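Local coordinates for conserved hypothetical protein NMB0706 (Neisseria meningitidis, PDB 1RV9) that is of unknown function but belongs to the multi-copper polyphenol oxidoreductase (laccase) family and folds into an alpha-beta-beta-alpha structure, at residues T19-P25 with M160-L164. Residues are numbered along the deposited sequence; the frame is centred on the assembly and turned at random.
Sequences TADWPAP and MMAYL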
ATOM      1  N   THR A  19       2.826   6.738 -11.366  1.00 14.03           N
ATOM      2  CA  THR A  19       3.388   5.406 -11.534  1.00 14.62           C
ATOM      3  C   THR A  19       4.618   5.342 -10.652  1.00 15.43           C
ATOM      4  O   THR A  19       5.209   6.373 -10.319  1.00 16.35           O
ATOM      5  CB  THR A  19       3.794   5.112 -12.996  1.00 14.77           C
ATOM      6  OG1 THR A  19       4.795   6.046 -13.417  1.00 16.62           O
ATOM      7  CG2 THR A  19       2.586   5.211 -13.913  1.00 16.05           C
ATOM      8  N   ALA A  20       5.001   4.135 -10.264  1.00 14.30           N
ATOM      9  CA  ALA A  20       6.155   3.955  -9.402  1.00 14.41           C
ATOM     10  C   ALA A  20       7.463   4.291 -10.098  1.00 15.96           C
ATOM     11  O   ALA A  20       7.692   3.896 -11.241  1.00 15.38           O
ATOM     12  CB  ALA A  20       6.201   2.522  -8.892  1.00 14.66           C
ATOM     13  N   ASP A  21       8.313   5.036  -9.400  1.00 17.85           N
ATOM     14  CA  ASP A  21       9.619   5.384  -9.931  1.00 18.91           C
ATOM     15  C   ASP A  21      10.595   4.362  -9.372  1.00 17.66           C
ATOM     16  O   ASP A  21      11.086   4.494  -8.250  1.00 17.62           O
ATOM     17  CB  ASP A  21      10.030   6.796  -9.505  1.00 21.56           C
ATOM     18  CG  ASP A  21      11.469   7.119  -9.878  1.00 25.12           C
ATOM     19  OD1 ASP A  21      11.979   6.535 -10.860  1.00 26.60           O
ATOM     20  OD2 ASP A  21      12.087   7.966  -9.196  1.00 27.87           O
ATOM     21  N   TRP A  22      10.841   3.320 -10.155  1.00 15.73           N
ATOM     22  CA  TRP A  22      11.757   2.264  -9.766  1.00 14.39           C
ATOM     23  C   TRP A  22      12.255   1.549 -11.017  1.00 15.56           C
ATOM     24  O   TRP A  22      11.651   1.658 -12.082  1.00 15.66           O
ATOM     25  CB  TRP A  22      11.074   1.292  -8.792  1.00 13.06           C
ATOM     26  CG  TRP A  22       9.841   0.567  -9.293  1.00 11.89           C
ATOM     27  CD1 TRP A  22       9.094   0.849 -10.408  1.00 11.37           C
ATOM     28  CD2 TRP A  22       9.197  -0.538  -8.650  1.00  9.26           C
ATOM     29  NE1 TRP A  22       8.026  -0.019 -10.494  1.00  9.29           N
ATOM     30  CE2 TRP A  22       8.067  -0.881  -9.428  1.00  8.43           C
ATOM     31  CE3 TRP A  22       9.472  -1.279  -7.489  1.00  7.46           C
ATOM     32  CZ2 TRP A  22       7.205  -1.926  -9.078  1.00  8.58           C
ATOM     33  CZ3 TRP A  22       8.618  -2.318  -7.141  1.00  7.68           C
ATOM     34  CH2 TRP A  22       7.497  -2.634  -7.936  1.00  7.29           C
ATOM     35  N   PRO A  23      13.380   0.829 -10.906  1.00 16.09           N
ATOM     36  CA  PRO A  23      13.945   0.109 -12.052  1.00 16.88           C
ATOM     37  C   PRO A  23      13.241  -1.194 -12.419  1.00 16.13           C
ATOM     38  O   PRO A  23      13.884  -2.149 -12.856  1.00 17.32           O
ATOM     39  CB  PRO A  23      15.395  -0.113 -11.631  1.00 18.27           C
ATOM     40  CG  PRO A  23      15.285  -0.279 -10.151  1.00 17.66           C
ATOM     41  CD  PRO A  23      14.313   0.815  -9.765  1.00 17.69           C
ATOM     42  N   ALA A  24      11.924  -1.233 -12.257  1.00 13.60           N
ATOM     43  CA  ALA A  24      11.176  -2.442 -12.583  1.00 12.47           C
ATOM     44  C   ALA A  24      11.227  -2.714 -14.083  1.00 11.04           C
ATOM     45  O   ALA A  24      11.290  -1.784 -14.891  1.00 10.28           O
ATOM     46  CB  ALA A  24       9.730  -2.305 -12.123  1.00 10.73           C
ATOM     47  N   PRO A  25      11.208  -4.001 -14.475  1.00 10.05           N
ATOM     48  CA  PRO A  25      11.249  -4.371 -15.894  1.00  9.86           C
ATOM     49  C   PRO A  25      10.042  -3.830 -16.658  1.00  9.53           C
ATOM     50  O   PRO A  25       9.020  -3.499 -16.062  1.00  9.93           O
ATOM     51  CB  PRO A  25      11.308  -5.898 -15.851  1.00 10.50           C
ATOM     52  CG  PRO A  25      10.599  -6.232 -14.574  1.00 10.30           C
ATOM     53  CD  PRO A  25      11.136  -5.199 -13.621  1.00  9.65           C
ATOM     54  N   MET A 160      14.237  -9.314  -5.749  1.00 13.55           N
ATOM     55  CA  MET A 160      13.026  -8.534  -5.517  1.00 12.93           C
ATOM     56  C   MET A 160      13.308  -7.059  -5.314  1.00 12.05           C
ATOM     57  O   MET A 160      14.380  -6.663  -4.857  1.00 13.08           O
ATOM     58  CB  MET A 160      12.292  -9.003  -4.264  1.00 14.38           C
ATOM     59  CG  MET A 160      11.634 -10.349  -4.332  1.00 15.82           C
ATOM     60  SD  MET A 160      10.741 -10.579  -2.785  1.00 18.39           S
ATOM     61  CE  MET A 160      10.111 -12.230  -3.005  1.00 21.02           C
ATOM     62  N   MET A 161      12.323  -6.241  -5.654  1.00 10.59           N
ATOM     63  CA  MET A 161      12.423  -4.817  -5.429  1.00 10.83           C
ATOM     64  C   MET A 161      11.067  -4.426  -4.860  1.00 10.77           C
ATOM     65  O   MET A 161      10.044  -5.010  -5.220  1.00  9.06           O
ATOM     66  CB  MET A 161      12.746  -4.051  -6.719  1.00 14.91           C
ATOM     67  CG  MET A 161      11.720  -4.123  -7.819  1.00 15.95           C
ATOM     68  SD  MET A 161      12.302  -3.217  -9.281  1.00 22.05           S
ATOM     69  CE  MET A 161      13.269  -4.431 -10.039  1.00 16.51           C
ATOM     70  N   ALA A 162      11.073  -3.472  -3.940  1.00  9.90           N
ATOM     71  CA  ALA A 162       9.843  -3.023  -3.306  1.00  9.51           C
ATOM     72  C   ALA A 162       9.663  -1.532  -3.492  1.00 10.49           C
ATOM     73  O   ALA A 162      10.635  -0.774  -3.502  1.00 10.49           O
ATOM     74  CB  ALA A 162       9.870  -3.361  -1.820  1.00  9.21           C
ATOM     75  N   TYR A 163       8.415  -1.110  -3.652  1.00  7.80           N
ATOM     76  CA  TYR A 163       8.120   0.301  -3.819  1.00  7.94           C
ATOM     77  C   TYR A 163       7.249   0.767  -2.667  1.00  8.50           C
ATOM     78  O   TYR A 163       6.205   0.177  -2.385  1.00  8.68           O
ATOM     79  CB  TYR A 163       7.387   0.549  -5.139  1.00  9.80           C
ATOM     80  CG  TYR A 163       7.136   2.012  -5.416  1.00 12.67           C
ATOM     81  CD1 TYR A 163       8.176   2.856  -5.802  1.00 16.70           C
ATOM     82  CD2 TYR A 163       5.860   2.557  -5.278  1.00 15.15           C
ATOM     83  CE1 TYR A 163       7.951   4.212  -6.042  1.00 17.41           C
ATOM     84  CE2 TYR A 163       5.624   3.904  -5.515  1.00 18.30           C
ATOM     85  CZ  TYR A 163       6.671   4.725  -5.897  1.00 18.32           C
ATOM     86  OH  TYR A 163       6.431   6.060  -6.138  1.00 23.74           O
ATOM     87  N   LEU A 164       7.692   1.821  -1.992  1.00  7.60           N
ATOM     88  CA  LEU A 164       6.940   2.378  -0.880  1.00  8.01           C
ATOM     89  C   LEU A 164       6.020   3.448  -1.458  1.00  7.66           C
ATOM     90  O   LEU A 164       6.477   4.499  -1.915  1.00  8.73           O
ATOM     91  CB  LEU A 164       7.889   2.991   0.151  1.00  7.88           C
ATOM     92  CG  LEU A 164       8.979   2.047   0.667  1.00  9.70           C
ATOM     93  CD1 LEU A 164       9.840   2.785   1.689  1.00  9.81           C
ATOM     94  CD2 LEU A 164       8.354   0.803   1.285  1.00  9.82           C
TER
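The indole of W22 stands wedged between two side chains of one strand, with M161 against one face and Y163 against the other. On the first side the M161 sulfur makes an oblique Met-aromatic contact, SD lying 4.4 Å from the centroid of the six-membered ring, while M161 CG touches W22 CE3 at 3.6 Å. On the opposite side Y163 CB sits over the six-membered ring, 3.9 Å from its centroid, and the edge of the Y163 ring is turned toward the indole's five-membered ring in an edge-to-face pair, planes at 58°. CE3 and CZ3 of the six-membered ring are the indole atoms that meet the strand.

Y163 carries a second contact. With CG swung opposite its own N (chi1 -176°), one face of its ring is turned to A20, whose CB rests 3.4 Å from the ring centroid and only 3° off the normal, a CH-pi contact centred over the face. At the other end M161 SD lies 3.6 Å from A24 CA, and a bend at the last torsion carries CE to 3.7 Å from P23 O.

The join is mainly van der Waals contact, carried largely by side chains; the backbones stay apart, A20 and Y163 CA atoms 7.0 Å from each other. Strand 160-164 spends its backbone bonds on neighbours 119-125 and 221-224, and C124 and Y223 add to the seat of W22. A162 and L164 touch helix 206-217 on the other face. The loop between strands 17-18 and 28-33 thus covers part of one face of the six-stranded mixed sheet, over strand 160-164 and its neighbours, linking it to the five-stranded sheet in this alpha-beta-beta-alpha fold.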